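Local coordinates for protein archaeosine synthase (Pyrobaculum calidifontis, PDB 5K0P) that converts the nitrile of preQ0-modified tRNA to the formamidine of archaeosine using free ammonium, working as a tunnel-fold homodecamer, at residues 11-16 and 46-51; 17-22 and 28-33; 34-37 and 41-44; 53-58 and 70-75; 60-65 and 86-91. All blocks are in the same frame, centred on the assembly; numbering follows the deposited sequence.

Contacts 1, 3 and 5 join the antiparallel sheet to helices or a loop; contact 2 lies within the sheet, and contact 4 packs a loop on helix 62-77. Contacts 2 and 5 form the catalytic end, their centres about 6 Å apart: Ser19 OG lies 2.8 Å from His62 NE2, linking the hairpin of Cys21 and Asp28 to the helix of His62 and Glu63. Contact 3 sits on the other side of the chain's centre, its centre about 21 Å from that of contact 2, and holds substrate-binding Leu43 and Ala44. Contact 1 packs Phe48 CB 3.7 Å from Leu43 CD2 of contact 3. In contact 4 Tyr55 CG lies 3.6 Å from Leu65 CD1 of contact 5.

Contact 1 of 5, residues 11-16 and 46-51; sequences VRLKTR and EEFKKM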
# COMPACT_ATOMS: atom_id res chain seq x y z
N VAL A 11 -5.71 26.13 -0.01
CA VAL A 11 -5.22 25.49 -1.21
C VAL A 11 -3.93 24.76 -0.88
O VAL A 11 -3.13 25.29 -0.13
CB VAL A 11 -4.96 26.54 -2.30
CG1 VAL A 11 -4.34 25.92 -3.56
CG2 VAL A 11 -6.20 27.29 -2.68
N ARG A 12 -3.78 23.56 -1.44
CA ARG A 12 -2.60 22.75 -1.28
C ARG A 12 -2.06 22.50 -2.67
O ARG A 12 -2.82 22.07 -3.56
CB ARG A 12 -2.92 21.45 -0.54
CG ARG A 12 -3.38 21.66 0.93
CD ARG A 12 -3.52 20.39 1.83
NE ARG A 12 -4.13 20.69 3.14
CZ ARG A 12 -3.58 20.40 4.32
NH1 ARG A 12 -4.17 20.76 5.41
NH2 ARG A 12 -2.44 19.78 4.41
N LEU A 13 -0.77 22.77 -2.85
CA LEU A 13 -0.08 22.48 -4.15
C LEU A 13 1.11 21.62 -3.91
O LEU A 13 1.78 21.80 -2.91
CB LEU A 13 0.33 23.73 -4.86
CG LEU A 13 -0.74 24.75 -4.94
CD1 LEU A 13 -0.13 26.14 -5.18
CD2 LEU A 13 -1.75 24.35 -6.01
N LYS A 14 1.38 20.68 -4.80
CA LYS A 14 2.47 19.75 -4.61
C LYS A 14 3.06 19.43 -5.95
O LYS A 14 2.34 19.06 -6.88
CB LYS A 14 1.97 18.46 -3.98
CG LYS A 14 3.07 17.41 -3.84
CD LYS A 14 2.61 16.04 -3.24
CE LYS A 14 2.17 16.15 -1.78
NZ LYS A 14 1.78 14.78 -1.37
N THR A 15 4.38 19.52 -6.05
CA THR A 15 5.03 19.21 -7.32
C THR A 15 6.51 18.82 -7.13
O THR A 15 7.02 18.83 -6.01
CB THR A 15 4.83 20.36 -8.34
OG1 THR A 15 5.14 19.85 -9.64
CG2 THR A 15 5.76 21.53 -8.07
N ARG A 16 7.19 18.45 -8.21
CA ARG A 16 8.61 18.09 -8.14
C ARG A 16 9.42 19.27 -8.64
O ARG A 16 8.98 20.04 -9.46
CB ARG A 16 8.95 16.82 -8.96
CG ARG A 16 8.21 15.51 -8.51
CD ARG A 16 8.91 14.68 -7.40
NE ARG A 16 10.17 14.17 -7.98
CZ ARG A 16 10.30 13.05 -8.69
NH1 ARG A 16 9.26 12.25 -8.87
NH2 ARG A 16 11.48 12.71 -9.22
N GLU A 46 0.10 28.15 -12.76
CA GLU A 46 1.16 28.36 -13.77
C GLU A 46 2.20 29.20 -13.09
O GLU A 46 3.35 28.92 -13.31
CB GLU A 46 0.64 29.08 -15.05
CG GLU A 46 -0.37 28.30 -15.91
CD GLU A 46 -1.88 28.46 -15.52
OE1 GLU A 46 -2.27 28.61 -14.30
OE2 GLU A 46 -2.72 28.35 -16.47
N GLU A 47 1.81 30.17 -12.26
CA GLU A 47 2.76 31.06 -11.57
C GLU A 47 3.50 30.28 -10.51
O GLU A 47 4.74 30.39 -10.41
CB GLU A 47 2.07 32.28 -10.99
CG GLU A 47 3.06 33.35 -10.60
CD GLU A 47 2.47 34.63 -9.94
OE1 GLU A 47 1.26 34.95 -10.00
OE2 GLU A 47 3.29 35.38 -9.35
N PHE A 48 2.78 29.44 -9.75
CA PHE A 48 3.47 28.50 -8.86
C PHE A 48 4.57 27.60 -9.52
O PHE A 48 5.70 27.53 -9.03
CB PHE A 48 2.45 27.65 -8.08
CG PHE A 48 3.07 26.60 -7.25
CD1 PHE A 48 3.85 26.95 -6.11
CD2 PHE A 48 2.96 25.25 -7.61
CE1 PHE A 48 4.41 25.97 -5.32
CE2 PHE A 48 3.54 24.30 -6.79
CZ PHE A 48 4.25 24.65 -5.66
N LYS A 49 4.22 26.92 -10.61
CA LYS A 49 5.16 26.09 -11.29
C LYS A 49 6.41 26.90 -11.80
O LYS A 49 7.52 26.43 -11.75
CB LYS A 49 4.51 25.48 -12.46
CG LYS A 49 5.50 24.73 -13.30
CD LYS A 49 4.75 23.95 -14.34
CE LYS A 49 5.43 22.64 -14.75
NZ LYS A 49 6.86 22.71 -15.11
N LYS A 50 6.21 28.09 -12.33
CA LYS A 50 7.40 28.97 -12.69
C LYS A 50 8.28 29.26 -11.41
O LYS A 50 9.53 29.30 -11.46
CB LYS A 50 7.01 30.31 -13.39
CG LYS A 50 6.09 30.29 -14.60
CD LYS A 50 6.48 29.43 -15.85
CE LYS A 50 5.90 27.95 -16.03
NZ LYS A 50 4.43 27.54 -15.73
N MET A 51 7.65 29.57 -10.27
CA MET A 51 8.44 29.81 -9.04
C MET A 51 9.31 28.59 -8.73
O MET A 51 10.51 28.71 -8.51
CB MET A 51 7.52 30.06 -7.86
CG MET A 51 6.75 31.39 -7.89
SD MET A 51 5.66 31.43 -6.45
CE MET A 51 4.93 33.04 -6.73
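Leu13 covers one face of the Phe48 ring. Its CD1 stands 4.1 Å from the ring centroid and only 18° off the ring normal, a CH-pi contact displaced toward the rim on the CG side, where Leu13 CD1 to Phe48 CG is 3.8 Å. Leu13 CB touches a different part of the same ring, 3.8 Å from Phe48 CE2, so two atoms of one leucine span it. The methyl CG2 of Thr15 reaches that same Phe48 CE2 obliquely, also at 3.8 Å. The two strand side chains and the phenylalanine run past one another in opposite directions. Phe48 has CG anti to its backbone N (chi1 174°), which carries the ring from the helix across to the strand. Thr15 turns its hydroxyl to a different partner, the carbonyl of Gly92 in a neighbouring subunit. The same helix also meets helix 62-77, through Met51. Shortening Phe48 to an alanine would probably open a gap over Leu13 CD1 and leave the Thr15 methyl without its aromatic neighbour. Alternate residues of strand 10-20 facing a helix laid across the sheet fit the sheet-and-helix layering of a tunnel-fold subunit, and this strand continues the sheet into the next subunit.

Contact 2 of 5, residues 17-22 and 28-33; sequences GESVCP and DSFEVS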
# COMPACT_ATOMS: atom_id res chain seq x y z
N GLY A 17 10.63 19.38 -8.19
CA GLY A 17 11.53 20.41 -8.69
C GLY A 17 12.98 19.95 -8.58
O GLY A 17 13.24 18.81 -8.18
N GLU A 18 13.90 20.86 -8.92
CA GLU A 18 15.29 20.59 -8.75
C GLU A 18 16.10 21.86 -8.57
O GLU A 18 15.68 22.94 -9.01
CB GLU A 18 15.86 19.67 -9.87
CG GLU A 18 16.02 20.32 -11.17
CD GLU A 18 16.68 19.43 -12.23
OE1 GLU A 18 17.63 19.94 -12.92
OE2 GLU A 18 16.21 18.28 -12.41
N SER A 19 17.22 21.73 -7.88
CA SER A 19 18.17 22.83 -7.72
C SER A 19 19.54 22.20 -7.92
O SER A 19 19.66 21.04 -8.34
CB SER A 19 18.00 23.44 -6.35
OG SER A 19 18.14 22.49 -5.29
N VAL A 20 20.60 22.94 -7.62
CA VAL A 20 21.95 22.43 -7.63
C VAL A 20 22.53 22.51 -6.19
O VAL A 20 22.46 23.55 -5.52
CB VAL A 20 22.82 23.19 -8.68
CG1 VAL A 20 24.23 22.60 -8.67
CG2 VAL A 20 22.19 23.15 -10.07
N CYS A 21 23.03 21.38 -5.70
CA CYS A 21 23.58 21.29 -4.36
C CYS A 21 24.92 22.09 -4.34
O CYS A 21 25.83 21.77 -5.15
CB CYS A 21 23.83 19.83 -3.99
SG CYS A 21 24.78 19.60 -2.48
N PRO A 22 25.03 23.12 -3.46
CA PRO A 22 26.26 23.94 -3.49
C PRO A 22 27.46 23.18 -3.10
O PRO A 22 28.53 23.50 -3.58
CB PRO A 22 26.03 25.00 -2.43
CG PRO A 22 24.57 25.16 -2.38
CD PRO A 22 23.98 23.79 -2.66
N ASP A 28 19.99 18.38 -7.30
CA ASP A 28 19.43 18.12 -6.01
C ASP A 28 17.93 18.14 -6.29
O ASP A 28 17.29 19.20 -6.31
CB ASP A 28 19.88 19.25 -5.07
CG ASP A 28 19.84 18.87 -3.59
OD1 ASP A 28 19.43 17.75 -3.28
OD2 ASP A 28 20.18 19.72 -2.72
N SER A 29 17.39 16.96 -6.49
CA SER A 29 15.99 16.78 -6.82
C SER A 29 15.08 16.88 -5.56
O SER A 29 15.52 16.61 -4.50
CB SER A 29 15.91 15.46 -7.59
OG SER A 29 14.56 15.11 -7.83
N PHE A 30 13.89 17.43 -5.65
CA PHE A 30 12.99 17.58 -4.55
C PHE A 30 11.53 17.45 -4.88
O PHE A 30 11.13 17.58 -6.03
CB PHE A 30 13.22 18.90 -3.75
CG PHE A 30 13.04 20.18 -4.51
CD1 PHE A 30 11.84 20.75 -4.60
CD2 PHE A 30 14.12 20.79 -5.13
CE1 PHE A 30 11.66 21.94 -5.28
CE2 PHE A 30 13.99 21.94 -5.84
CZ PHE A 30 12.74 22.57 -5.92
N GLU A 31 10.74 17.19 -3.82
CA GLU A 31 9.34 17.37 -3.87
C GLU A 31 8.97 18.58 -2.97
O GLU A 31 9.39 18.69 -1.86
CB GLU A 31 8.67 16.03 -3.41
CG GLU A 31 7.17 16.13 -3.61
CD GLU A 31 6.37 15.11 -2.82
OE1 GLU A 31 6.22 15.27 -1.54
OE2 GLU A 31 5.87 14.19 -3.51
N VAL A 32 8.15 19.47 -3.47
CA VAL A 32 7.73 20.64 -2.71
C VAL A 32 6.23 20.66 -2.57
O VAL A 32 5.50 20.40 -3.56
CB VAL A 32 8.28 21.93 -3.31
CG1 VAL A 32 7.85 22.16 -4.77
CG2 VAL A 32 7.85 23.14 -2.47
N SER A 33 5.79 20.94 -1.35
CA SER A 33 4.34 21.04 -1.00
C SER A 33 4.15 22.46 -0.48
O SER A 33 4.92 22.88 0.36
CB SER A 33 3.97 20.05 0.11
OG SER A 33 4.06 18.75 -0.41
O HOH W 1 12.79 16.33 -9.36
O HOH W 2 20.20 22.28 -3.95
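Strands 17-20 and 28-33 pair antiparallel, 4.6 Å apart at closest approach with 143° between their directions, Gly17-Phe30 and Ser19-Asp28 being hydrogen-bonded pairs and Glu18-Ser29 the non-hydrogen-bonded pair between them. Gly17 N to Phe30 O is 2.9 Å, and Asp28 N to Ser19 O is 2.9 Å. The Phe30 ring lies over the glycine: Gly17 CA is 3.9 Å from its centroid, 19° off the normal. A CB on Gly17 would lie about 2.6 Å from Phe30 CZ, so the close fit probably depends on the glycine. Phe30 CG sits between its own backbone N and carbonyl carbon (chi1 61°), which folds the ring back across the neighbouring strand. On the same face Ser19 OG, also hydrogen-bonded to His62 NE2, donates to a water at 2.5 Å, and this water donates to OD2 of Asp28, the inferred proton donor/acceptor. Asp28 OD2 also lies 3.9 Å from CB of Cys21, the thioimide-forming nucleophile, whose sulfur here carries a covalently linked thiocyanate. A second water bridges Gly17 O and Ser29 OG. Glu18 forms a salt bridge with Lys49 of a neighbouring subunit. Strand 81-90 lies beside 27-37, and Leu65 of helix 62-77 packs against Ser19 and Phe30.

Contact 3 of 5, residues 34-37 and 41-44; sequences VEYI and AVLA
Tyr36 OH accepts a hydrogen bond from Leu43 N at 2.8 Å, with an N-H...O angle of 149°, so a side chain of strand 27-37 holds the main chain of a loop. A water lies in the plane of the tyrosine ring at its edge, 2.5 Å from Tyr36 OH, and donates to Leu43 O at 2.6 Å. The phenol oxygen thus serves the N-H of one residue directly and its carbonyl through the water. Apolar atoms close round it: Val42 CG1 comes within 3.6 Å of Tyr36 OH, and Leu43 CB lies 3.9 Å from Tyr36 CZ as the leucine crosses the tyrosine at about a right angle.

The next shell sets both sides. Tyr36 CG is wedged between the backbone N and carbonyl carbon (chi1 76°), an orientation that sends the ring off the sheet toward the loop, beside Val82 of the adjacent strand and Pro79. The Leu43 side chain is buried against Phe48 and Met51 of helix 45-53 and Ala76 and Val77 of helix 62-77. With a phenylalanine in place of the tyrosine, Leu43 N would probably lose its acceptor and the bridging water one of its partners, leaving the loop freer to shift.

Ala44, next in the chain, is the N-cap of helix 45-53; it and Leu43 bind substrate in a site shared between subunits, and Val42 packs on Glu63 of a neighbouring subunit. The tyrosine-held strand-to-helix connection thus carries substrate-binding residues to the subunit interface, consistent with the intersubunit active sites of tunnel-fold enzymes.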
# COMPACT_ATOMS: atom_id res chain seq x y z
N VAL A 34 3.16 23.19 -1.00
CA VAL A 34 2.78 24.48 -0.44
C VAL A 34 1.33 24.46 -0.06
O VAL A 34 0.44 23.98 -0.82
CB VAL A 34 3.12 25.61 -1.42
CG1 VAL A 34 2.77 26.97 -0.90
CG2 VAL A 34 4.60 25.50 -1.76
N GLU A 35 1.05 25.04 1.10
CA GLU A 35 -0.35 25.15 1.51
C GLU A 35 -0.55 26.55 1.98
O GLU A 35 0.35 27.11 2.61
CB GLU A 35 -0.58 23.98 2.44
CG GLU A 35 -1.13 24.22 3.75
CD GLU A 35 -1.18 22.99 4.67
OE1 GLU A 35 -1.15 21.79 4.22
OE2 GLU A 35 -1.28 23.32 5.87
N TYR A 36 -1.63 27.18 1.57
CA TYR A 36 -1.96 28.54 1.98
C TYR A 36 -3.44 28.89 2.03
O TYR A 36 -4.26 28.24 1.42
CB TYR A 36 -1.20 29.54 1.05
CG TYR A 36 -1.81 29.68 -0.30
CD1 TYR A 36 -1.58 28.73 -1.25
CD2 TYR A 36 -2.64 30.78 -0.60
CE1 TYR A 36 -2.17 28.86 -2.53
CE2 TYR A 36 -3.24 30.92 -1.88
CZ TYR A 36 -3.01 29.94 -2.83
OH TYR A 36 -3.65 30.01 -4.09
N ILE A 37 -3.77 29.95 2.78
CA ILE A 37 -5.14 30.47 2.82
C ILE A 37 -5.18 31.70 1.96
O ILE A 37 -4.48 32.69 2.27
CB ILE A 37 -5.58 30.85 4.23
CG1 ILE A 37 -5.54 29.62 5.08
CG2 ILE A 37 -7.02 31.47 4.23
CD1 ILE A 37 -5.89 29.85 6.50
N ALA A 41 -6.73 36.69 -3.39
CA ALA A 41 -5.98 36.29 -4.54
C ALA A 41 -5.57 34.83 -4.34
O ALA A 41 -5.04 34.42 -3.26
CB ALA A 41 -4.76 37.18 -4.74
N VAL A 42 -5.90 34.06 -5.37
CA VAL A 42 -5.45 32.71 -5.56
C VAL A 42 -4.20 32.75 -6.42
O VAL A 42 -4.16 33.45 -7.45
CB VAL A 42 -6.55 31.82 -6.20
CG1 VAL A 42 -5.97 30.51 -6.75
CG2 VAL A 42 -7.60 31.57 -5.15
N LEU A 43 -3.19 32.01 -5.98
CA LEU A 43 -1.95 31.85 -6.76
C LEU A 43 -2.23 30.94 -7.99
O LEU A 43 -2.64 29.79 -7.84
CB LEU A 43 -0.87 31.25 -5.88
CG LEU A 43 0.48 31.04 -6.58
CD1 LEU A 43 1.00 32.40 -7.02
CD2 LEU A 43 1.51 30.36 -5.71
N ALA A 44 -2.03 31.49 -9.20
CA ALA A 44 -2.25 30.70 -10.42
C ALA A 44 -1.27 29.56 -10.41
O ALA A 44 -0.11 29.73 -10.04
CB ALA A 44 -2.04 31.53 -11.69
O HOH W 3 -3.31 28.23 -5.82

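Contact 4 of 5, residues 53-58 and 70-75; sequences DSYRGR and LEKVKA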
# COMPACT_ATOMS: atom_id res chain seq x y z
N ASP A 53 10.21 26.05 -10.83
CA ASP A 53 11.21 25.84 -11.87
C ASP A 53 12.31 26.88 -11.85
O ASP A 53 13.33 26.65 -12.43
CB ASP A 53 10.58 25.81 -13.27
CG ASP A 53 9.75 24.56 -13.50
OD1 ASP A 53 9.93 23.60 -12.75
OD2 ASP A 53 8.87 24.51 -14.36
N SER A 54 12.10 28.02 -11.19
CA SER A 54 13.15 29.03 -11.18
C SER A 54 14.44 28.53 -10.60
O SER A 54 15.47 29.13 -10.87
CB SER A 54 12.72 30.31 -10.45
OG SER A 54 12.53 30.09 -9.06
N TYR A 55 14.38 27.51 -9.76
CA TYR A 55 15.56 27.00 -9.03
C TYR A 55 16.44 26.03 -9.86
O TYR A 55 17.54 25.65 -9.45
CB TYR A 55 15.14 26.34 -7.68
CG TYR A 55 14.42 27.28 -6.76
CD1 TYR A 55 15.09 28.25 -6.08
CD2 TYR A 55 13.02 27.18 -6.55
CE1 TYR A 55 14.39 29.16 -5.27
CE2 TYR A 55 12.34 28.09 -5.80
CZ TYR A 55 13.00 29.07 -5.12
OH TYR A 55 12.27 29.96 -4.30
N ARG A 56 15.93 25.63 -11.03
CA ARG A 56 16.67 24.70 -11.89
C ARG A 56 17.98 25.41 -12.22
O ARG A 56 18.00 26.58 -12.53
CB ARG A 56 15.93 24.42 -13.19
CG ARG A 56 14.67 23.54 -13.09
CD ARG A 56 13.91 23.47 -14.41
NE ARG A 56 14.55 22.53 -15.30
CZ ARG A 56 14.61 21.23 -15.14
NH1 ARG A 56 13.97 20.64 -14.14
NH2 ARG A 56 15.28 20.47 -16.04
N GLY A 57 19.06 24.71 -12.08
CA GLY A 57 20.37 25.28 -12.29
C GLY A 57 20.90 26.22 -11.23
O GLY A 57 22.01 26.64 -11.40
N ARG A 58 20.14 26.48 -10.17
CA ARG A 58 20.57 27.45 -9.16
C ARG A 58 21.14 26.69 -7.96
O ARG A 58 20.58 25.69 -7.47
CB ARG A 58 19.39 28.33 -8.78
CG ARG A 58 19.71 29.40 -7.71
CD ARG A 58 18.53 30.38 -7.41
NE ARG A 58 18.70 31.05 -6.11
CZ ARG A 58 17.83 31.86 -5.51
NH1 ARG A 58 16.64 32.09 -6.02
NH2 ARG A 58 18.14 32.42 -4.33
N LEU A 70 8.69 30.43 0.16
CA LEU A 70 7.69 31.09 1.07
C LEU A 70 7.56 32.55 0.83
O LEU A 70 6.40 33.11 0.75
CB LEU A 70 8.05 30.84 2.52
CG LEU A 70 7.00 31.38 3.49
CD1 LEU A 70 6.47 30.33 4.42
CD2 LEU A 70 7.61 32.47 4.31
N GLU A 71 8.74 33.17 0.68
CA GLU A 71 8.82 34.60 0.45
C GLU A 71 8.27 34.91 -0.92
O GLU A 71 7.54 35.91 -1.01
CB GLU A 71 10.21 35.20 0.69
CG GLU A 71 10.56 35.37 2.18
CD GLU A 71 9.49 36.17 3.03
OE1 GLU A 71 8.92 37.26 2.65
OE2 GLU A 71 9.19 35.70 4.15
N LYS A 72 8.50 34.05 -1.94
CA LYS A 72 7.88 34.26 -3.23
C LYS A 72 6.37 34.24 -3.20
O LYS A 72 5.69 35.10 -3.84
CB LYS A 72 8.34 33.23 -4.23
CG LYS A 72 9.67 33.64 -4.79
CD LYS A 72 10.43 32.45 -5.28
CE LYS A 72 11.78 32.87 -5.80
NZ LYS A 72 11.66 32.85 -7.24
N VAL A 73 5.83 33.25 -2.47
CA VAL A 73 4.38 33.08 -2.40
C VAL A 73 3.76 34.22 -1.58
O VAL A 73 2.73 34.74 -1.95
CB VAL A 73 3.96 31.72 -1.82
CG1 VAL A 73 2.43 31.64 -1.67
CG2 VAL A 73 4.49 30.61 -2.70
N LYS A 74 4.40 34.64 -0.51
CA LYS A 74 3.83 35.72 0.26
C LYS A 74 3.81 36.98 -0.55
O LYS A 74 2.85 37.77 -0.45
CB LYS A 74 4.63 36.01 1.51
CG LYS A 74 4.30 35.09 2.66
CD LYS A 74 5.31 35.22 3.77
CE LYS A 74 5.30 36.58 4.48
NZ LYS A 74 4.08 36.57 5.33
N ALA A 75 4.86 37.20 -1.35
CA ALA A 75 4.90 38.40 -2.14
C ALA A 75 3.84 38.42 -3.25
O ALA A 75 3.25 39.48 -3.50
CB ALA A 75 6.31 38.67 -2.71
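Segment 53-58 turns twice in succession, through a type I turn from Asp53 to Arg56 and a type II turn from Tyr55 to Arg58, while 70-75 is regular helix. The turns are closed by Arg56 N to Asp53 O at 3.1 Å and Arg58 N to Tyr55 O at 2.8 Å, and Gly57 takes the positive phi (74°) expected in the second. The backbones stay well apart, the nearest CA atoms being those of Ser54 and Lys72 at 10.9 Å, so side chains alone span the gap.

Lys72 does most of the reaching. Its aliphatic end passes the tyrosine hydroxyl, with Lys72 CD 3.2 Å and Lys72 CE 3.3 Å from Tyr55 OH; the two side chains approach from opposite directions, and CE meets the ring obliquely. A bend at the last torsion (chi4 -103°) then carries the ammonium beyond the phenol to Ser54, where Lys72 NZ to Ser54 OG is a weak hydrogen bond of 3.4 Å. Ser54 OG itself stands 3.8 Å above the centre of the Tyr55 ring.

The main polar partners lie outside the pair: Ser54 OG bonds to Met51 O, and Tyr55 OH to Asp68 of helix 62-77, whose carboxylate Arg58 also approaches in a long, weak ion pair. The tyrosine also packs on Leu65 and Leu69. Lys72 thus adds methylene contacts to the phenol oxygen and one weak bond to a loop already fixed by stronger ones; Arg58 NH1 lies 5.2 Å from Lys72 NZ, like charges not in contact that Asp68 may partly offset.

Contact 5 of 5, residues 60-65 and 86-91; sequences ILHEEL and VKSYYI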
# COMPACT_ATOMS: atom_id res chain seq x y z
N ILE A 60 21.65 26.36 -4.33
CA ILE A 60 20.91 26.86 -3.18
C ILE A 60 20.63 25.70 -2.28
O ILE A 60 20.21 24.67 -2.77
CB ILE A 60 19.59 27.54 -3.61
CG1 ILE A 60 18.87 28.13 -2.37
CG2 ILE A 60 18.64 26.64 -4.44
CD1 ILE A 60 17.70 29.00 -2.78
N LEU A 61 20.87 25.84 -0.98
CA LEU A 61 20.53 24.74 -0.04
C LEU A 61 18.99 24.59 0.08
O LEU A 61 18.27 25.59 -0.01
CB LEU A 61 21.05 25.06 1.36
CG LEU A 61 22.54 25.15 1.45
CD1 LEU A 61 22.87 25.76 2.79
CD2 LEU A 61 23.22 23.80 1.24
N HIS A 62 18.49 23.35 0.25
CA HIS A 62 17.02 23.22 0.42
C HIS A 62 16.43 23.98 1.63
O HIS A 62 15.28 24.46 1.57
CB HIS A 62 16.52 21.75 0.29
CG HIS A 62 16.72 21.18 -1.10
ND1 HIS A 62 16.64 19.83 -1.40
CD2 HIS A 62 17.02 21.81 -2.27
CE1 HIS A 62 16.87 19.65 -2.69
NE2 HIS A 62 17.12 20.84 -3.24
N GLU A 63 17.23 24.13 2.68
CA GLU A 63 16.80 24.91 3.82
C GLU A 63 16.51 26.35 3.42
O GLU A 63 15.62 26.96 4.01
CB GLU A 63 17.83 24.85 4.99
CG GLU A 63 19.15 25.56 4.69
CD GLU A 63 20.36 25.17 5.57
OE1 GLU A 63 20.96 26.09 6.25
OE2 GLU A 63 20.79 23.99 5.56
N GLU A 64 17.25 26.89 2.43
CA GLU A 64 17.08 28.27 1.93
C GLU A 64 15.99 28.33 0.91
O GLU A 64 15.23 29.28 0.85
CB GLU A 64 18.38 28.81 1.29
CG GLU A 64 19.45 29.02 2.29
CD GLU A 64 20.87 29.06 1.67
OE1 GLU A 64 21.14 28.80 0.44
OE2 GLU A 64 21.75 29.32 2.46
N LEU A 65 15.99 27.33 0.05
CA LEU A 65 14.94 27.21 -0.94
C LEU A 65 13.56 27.24 -0.30
O LEU A 65 12.73 28.01 -0.77
CB LEU A 65 15.13 25.94 -1.81
CG LEU A 65 14.25 25.85 -3.10
CD1 LEU A 65 14.95 24.87 -4.08
CD2 LEU A 65 12.80 25.42 -2.80
N VAL A 86 9.78 21.20 1.71
CA VAL A 86 10.71 20.69 0.69
C VAL A 86 11.30 19.40 1.18
O VAL A 86 11.92 19.41 2.23
CB VAL A 86 11.81 21.73 0.40
CG1 VAL A 86 12.81 21.17 -0.59
CG2 VAL A 86 11.20 23.05 -0.04
N LYS A 87 11.11 18.31 0.40
CA LYS A 87 11.53 16.95 0.76
C LYS A 87 12.55 16.52 -0.26
O LYS A 87 12.30 16.62 -1.44
CB LYS A 87 10.33 15.91 0.73
CG LYS A 87 9.13 16.37 1.56
CD LYS A 87 7.97 15.33 1.75
CE LYS A 87 6.80 15.97 2.53
NZ LYS A 87 5.67 15.00 2.65
N SER A 88 13.73 16.10 0.20
CA SER A 88 14.76 15.60 -0.63
C SER A 88 15.52 14.50 0.12
O SER A 88 15.19 14.17 1.30
CB SER A 88 15.71 16.74 -1.06
OG SER A 88 16.02 17.56 0.07
N TYR A 89 16.52 13.96 -0.57
CA TYR A 89 17.24 12.78 -0.16
C TYR A 89 18.70 13.05 -0.47
O TYR A 89 19.07 13.31 -1.63
CB TYR A 89 16.68 11.59 -0.94
CG TYR A 89 17.19 10.26 -0.48
CD1 TYR A 89 17.05 9.89 0.85
CD2 TYR A 89 17.78 9.35 -1.37
CE1 TYR A 89 17.50 8.67 1.30
CE2 TYR A 89 18.24 8.11 -0.92
CZ TYR A 89 18.09 7.79 0.43
OH TYR A 89 18.49 6.62 0.95
N TYR A 90 19.53 13.07 0.57
CA TYR A 90 20.92 13.48 0.48
C TYR A 90 21.74 12.56 1.37
O TYR A 90 21.37 12.35 2.53
CB TYR A 90 21.10 14.95 0.99
CG TYR A 90 22.54 15.47 0.75
CD1 TYR A 90 23.12 15.43 -0.55
CD2 TYR A 90 23.32 15.99 1.80
CE1 TYR A 90 24.42 15.91 -0.79
CE2 TYR A 90 24.62 16.47 1.58
CZ TYR A 90 25.19 16.44 0.29
OH TYR A 90 26.48 16.92 0.06
N ILE A 91 22.85 12.03 0.84
CA ILE A 91 23.72 11.12 1.57
C ILE A 91 22.99 10.10 2.40
O ILE A 91 23.39 9.79 3.47
CB ILE A 91 24.81 11.88 2.35
CG1 ILE A 91 24.27 12.78 3.49
CG2 ILE A 91 25.64 12.68 1.30
CD1 ILE A 91 25.42 13.47 4.31
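His62 ND1 and Ser88 OG share a hydrogen bond of 2.8 Å that is nearly straight at 165°, and either atom could be the donor. The serine comes to the edge of the imidazole, its CB in the ring plane and 3.2 Å from His62 ND1. Ser88 OG is placed there by a first torsion of 45°, which sets it between its backbone N and carbonyl carbon. At the ring's other nitrogen, NE2 is hydrogen-bonded to Ser19 OG of strand 10-20. Holding both nitrogens fixes the rotation of the imidazole, and the Phe30 ring meets it edge-to-face. This histidine binds substrate in a tunnel-fold site shared between adjacent subunits, and is set in the first turn of helix 62-77 where that helix lies against the sheet, close to Asp28 and about 7 Å, side chain to side chain, from Cys21. The rest of the contact is apolar. Val86 crosses the histidine at about a right angle, putting Val86 CG1 3.9 Å from His62 CB, and its other methyl, Val86 CG2, touches Leu65 CD2 at 4.0 Å. Leu61, at the N-cap position, donates through its N to Glu64 OE1 at 3.3 Å.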